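Local coordinates for esterase (PDB 4RGY), which hydrolyses esters as a low-temperature-active alkaline esterase of the alpha/beta-hydrolase superfamily, recovered from a marine sediment metagenome, at residues A75-A80 with F111-A116; V169-Q174 with G179-L184. All blocks are in the same frame, centred on the assembly; numbering follows the deposited sequence.

The two contacts come in series along one alpha/beta-hydrolase chain: contact 1 (75-80 with 111-116) closes before contact 2 (169-174 with 179-184) opens. They lie on opposite sides of the chain's centre, with their own centres 32 Å apart and their nearest atoms about 13 Å apart, so they do not touch. Contact 1 is buried at the central sheet, where strand 75-79 meets the loop between helix 95-110 and strand 120-125. The strand 120-125 leads to S126, the probable nucleophile. Contact 2 belongs to the excursion between strands 145-149 and 207-213, far from the centre. One is thus part of the core scaffold, the other of a peripheral excursion.

Contact 1. Residues A75-A80 with F111-A116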
# COMPACT_ATOMS: atom_id res chain seq x y z
N ALA A 75 2.42 8.51 18.54
CA ALA A 75 2.13 8.38 17.11
C ALA A 75 3.32 8.92 16.31
O ALA A 75 4.05 9.80 16.78
CB ALA A 75 0.87 9.13 16.76
N VAL A 76 3.52 8.39 15.11
CA VAL A 76 4.58 8.89 14.25
C VAL A 76 4.02 9.21 12.87
O VAL A 76 3.31 8.39 12.27
CB VAL A 76 5.74 7.88 14.12
CG1 VAL A 76 6.89 8.49 13.34
CG2 VAL A 76 6.23 7.44 15.49
N VAL A 77 4.34 10.40 12.37
CA VAL A 77 3.87 10.85 11.06
C VAL A 77 5.07 11.06 10.16
O VAL A 77 5.94 11.86 10.48
CB VAL A 77 3.05 12.16 11.16
CG1 VAL A 77 2.69 12.70 9.77
CG2 VAL A 77 1.78 11.94 11.99
N MET A 78 5.10 10.35 9.04
CA MET A 78 6.24 10.34 8.12
C MET A 78 5.77 10.79 6.74
O MET A 78 5.23 10.01 5.96
CB MET A 78 6.83 8.93 8.06
CG MET A 78 7.58 8.55 9.34
SD MET A 78 7.66 6.78 9.67
CE MET A 78 5.97 6.42 10.15
N PRO A 79 5.98 12.07 6.43
CA PRO A 79 5.49 12.61 5.16
C PRO A 79 6.58 12.66 4.10
O PRO A 79 7.71 12.27 4.38
CB PRO A 79 5.13 14.02 5.54
CG PRO A 79 6.15 14.41 6.58
CD PRO A 79 6.47 13.13 7.33
N ALA A 80 6.21 13.10 2.89
CA ALA A 80 7.13 13.21 1.76
C ALA A 80 7.25 14.65 1.31
O ALA A 80 6.24 15.36 1.19
CB ALA A 80 6.64 12.34 0.61
N PHE A 111 -6.43 11.70 12.11
CA PHE A 111 -6.05 10.80 13.19
C PHE A 111 -6.18 11.47 14.55
O PHE A 111 -6.18 12.70 14.65
CB PHE A 111 -4.60 10.30 12.98
CG PHE A 111 -4.42 9.47 11.73
CD1 PHE A 111 -4.97 8.20 11.64
CD2 PHE A 111 -3.69 9.96 10.66
CE1 PHE A 111 -4.80 7.44 10.49
CE2 PHE A 111 -3.52 9.20 9.51
CZ PHE A 111 -4.08 7.94 9.43
N PRO A 112 -6.30 10.66 15.62
CA PRO A 112 -6.48 11.20 16.97
C PRO A 112 -5.15 11.66 17.56
O PRO A 112 -4.62 11.06 18.49
CB PRO A 112 -7.07 10.01 17.73
CG PRO A 112 -6.52 8.82 17.05
CD PRO A 112 -6.44 9.19 15.59
N LEU A 113 -4.63 12.74 16.98
CA LEU A 113 -3.32 13.28 17.34
C LEU A 113 -3.44 14.54 18.18
O LEU A 113 -4.33 15.37 17.97
CB LEU A 113 -2.53 13.58 16.08
CG LEU A 113 -2.41 12.45 15.05
CD1 LEU A 113 -1.52 12.92 13.91
CD2 LEU A 113 -1.85 11.19 15.66
N ALA A 114 -2.52 14.68 19.13
CA ALA A 114 -2.42 15.90 19.95
C ALA A 114 -2.09 17.13 19.12
O ALA A 114 -1.51 17.03 18.03
CB ALA A 114 -1.38 15.72 21.04
N THR A 115 -2.45 18.29 19.66
CA THR A 115 -2.11 19.57 19.05
C THR A 115 -1.16 20.36 19.95
O THR A 115 -0.39 21.18 19.48
CB THR A 115 -3.38 20.41 18.80
OG1 THR A 115 -4.16 20.46 20.00
CG2 THR A 115 -4.22 19.77 17.72
N ALA A 116 -1.23 20.08 21.25
CA ALA A 116 -0.46 20.83 22.24
C ALA A 116 1.04 20.78 21.98
O ALA A 116 1.58 19.72 21.62
CB ALA A 116 -0.77 20.32 23.63
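The beta-alpha-beta crossover from strand 75-79 through helix 95-110 to strand 120-125 brings L113, in its connecting loop, against A75 and V77. Alternation along the strand puts A75 and V77 on the same face: their CB atoms point toward the loop while that of V76 points away. L113 divides its two methyls between them. Its CD2 lies 3.6 Å from A75 CB, and its CD1 is 3.9 Å from V77 CG2, the branch of that valine beside its own backbone N. The torsions account for the reach, because L113 CG lies anti to its carbonyl carbon (chi1 -52°) and CD1 then continues in an extended line from CA. The CA atoms of A75 and L113 are 7.3 Å apart, so the loop meets the strand through side chains. Just before the leucine, P112 centres an inverse gamma turn, closed by a weak bond of 2.8 Å from L113 N to F111 O. L113 also packs on A107, L24 and T45, while F110 of a second subunit lies on F111 and P112. With every touching residue buried and every touching atom a methyl, the contact rests on dispersion and exclusion of water, without directional bonds.

Contact 2. Residues V169-Q174 with G179-L184; sequences VWVAEQ and GDLAAL
L181 turns its side chain back on the helix that precedes it and lays its two methyls against the flank carrying V171 and Q174. CD2 makes the closest approach, 3.6 Å from Q174 O, and also stands 4.0 Å from Q174 CB; it therefore packs on backbone and side-chain base together. CD1 reaches along the helix to V171 CG1 at 4.2 Å, a looser touch one turn earlier. L181 CG beside its own backbone N (chi1 -58°) turns the side chain to the helix, with CD1 continuing outward to V171 and CD2 branching off to Q174. Q174 is shaped from the helix side: its own CG, likewise beside the backbone N, is set 3.6 Å above one face of the W170 ring, offset toward the rim, four residues earlier.

The change of direction itself is made by backbone. G179, the first residue to leave helical angles, has phi +81°, a conformation in which a CB would press on the preceding carbonyl oxygen. D180 follows with an Asx turn: A182 N donates to D180 OD1 over 3.1 Å, bent to 136° and entering from above the carboxylate plane. A bond from A183 N to D180 O adds to this as the 3-10 segment 181-183 begins. Further out, E173 forms a salt bridge with R83 and packs on L93 of a third subunit, while L184 rests on F178. A helix ended by glycine, followed by an Asx turn into a short 3-10 segment, forms this compact bend. It lies in the excursion after strand 145-149, the position at which alpha/beta-hydrolases commonly carry cap insertions.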
# COMPACT_ATOMS: atom_id res chain seq x y z
N VAL A 169 24.50 20.83 -12.11
CA VAL A 169 23.18 20.26 -11.80
C VAL A 169 22.82 20.46 -10.33
O VAL A 169 21.71 20.90 -10.02
CB VAL A 169 23.08 18.77 -12.21
CG1 VAL A 169 21.99 18.05 -11.42
CG2 VAL A 169 22.82 18.64 -13.70
N TRP A 170 23.75 20.15 -9.43
CA TRP A 170 23.53 20.34 -8.00
C TRP A 170 23.36 21.82 -7.66
O TRP A 170 22.47 22.18 -6.88
CB TRP A 170 24.70 19.76 -7.19
CG TRP A 170 24.55 19.96 -5.70
CD1 TRP A 170 23.89 19.15 -4.83
CD2 TRP A 170 25.06 21.05 -4.92
NE1 TRP A 170 23.97 19.65 -3.55
CE2 TRP A 170 24.68 20.82 -3.58
CE3 TRP A 170 25.81 22.19 -5.22
CZ2 TRP A 170 25.02 21.69 -2.55
CZ3 TRP A 170 26.15 23.05 -4.19
CH2 TRP A 170 25.76 22.80 -2.87
N VAL A 171 24.21 22.67 -8.22
CA VAL A 171 24.08 24.10 -8.00
C VAL A 171 22.75 24.64 -8.55
O VAL A 171 22.08 25.44 -7.90
CB VAL A 171 25.26 24.88 -8.62
CG1 VAL A 171 25.02 26.38 -8.53
CG2 VAL A 171 26.55 24.52 -7.91
N ALA A 172 22.36 24.19 -9.74
CA ALA A 172 21.08 24.60 -10.31
C ALA A 172 19.93 24.19 -9.39
O ALA A 172 18.97 24.96 -9.22
CB ALA A 172 20.89 24.03 -11.71
N GLU A 173 20.02 23.00 -8.80
CA GLU A 173 18.98 22.54 -7.89
C GLU A 173 18.92 23.40 -6.64
O GLU A 173 17.83 23.74 -6.16
CB GLU A 173 19.16 21.07 -7.53
CG GLU A 173 18.11 20.55 -6.55
CD GLU A 173 18.15 19.05 -6.37
OE1 GLU A 173 19.24 18.50 -6.10
OE2 GLU A 173 17.08 18.41 -6.48
N GLN A 174 20.08 23.76 -6.10
CA GLN A 174 20.11 24.64 -4.94
C GLN A 174 19.47 25.99 -5.26
O GLN A 174 18.76 26.56 -4.43
CB GLN A 174 21.55 24.80 -4.42
CG GLN A 174 22.14 23.51 -3.85
CD GLN A 174 21.35 22.99 -2.67
OE1 GLN A 174 20.78 21.89 -2.71
NE2 GLN A 174 21.30 23.77 -1.60
N GLY A 179 16.76 30.04 -4.44
CA GLY A 179 16.84 31.27 -5.21
C GLY A 179 18.25 31.82 -5.30
O GLY A 179 19.16 31.14 -5.77
N ASP A 180 18.43 33.06 -4.87
CA ASP A 180 19.74 33.70 -4.88
C ASP A 180 20.60 33.11 -3.76
O ASP A 180 20.40 33.43 -2.59
CB ASP A 180 19.58 35.20 -4.68
CG ASP A 180 20.90 35.96 -4.77
OD1 ASP A 180 21.97 35.34 -4.88
OD2 ASP A 180 20.84 37.21 -4.73
N LEU A 181 21.57 32.27 -4.13
CA LEU A 181 22.41 31.60 -3.14
C LEU A 181 23.22 32.58 -2.30
O LEU A 181 23.50 32.32 -1.12
CB LEU A 181 23.32 30.57 -3.81
CG LEU A 181 22.61 29.47 -4.61
CD1 LEU A 181 23.60 28.44 -5.14
CD2 LEU A 181 21.51 28.79 -3.79
N ALA A 182 23.61 33.71 -2.89
CA ALA A 182 24.42 34.69 -2.19
C ALA A 182 23.67 35.36 -1.03
O ALA A 182 24.29 35.91 -0.12
CB ALA A 182 24.95 35.73 -3.16
N ALA A 183 22.34 35.30 -1.07
CA ALA A 183 21.51 35.91 -0.03
C ALA A 183 21.20 34.95 1.13
O ALA A 183 20.52 35.33 2.09
CB ALA A 183 20.22 36.44 -0.63
N LEU A 184 21.69 33.71 1.05
CA LEU A 184 21.39 32.72 2.09
C LEU A 184 21.97 33.02 3.49
O LEU A 184 21.27 32.81 4.48
CB LEU A 184 21.80 31.32 1.63
CG LEU A 184 20.84 30.70 0.61
CD1 LEU A 184 21.42 29.41 0.08
CD2 LEU A 184 19.46 30.48 1.23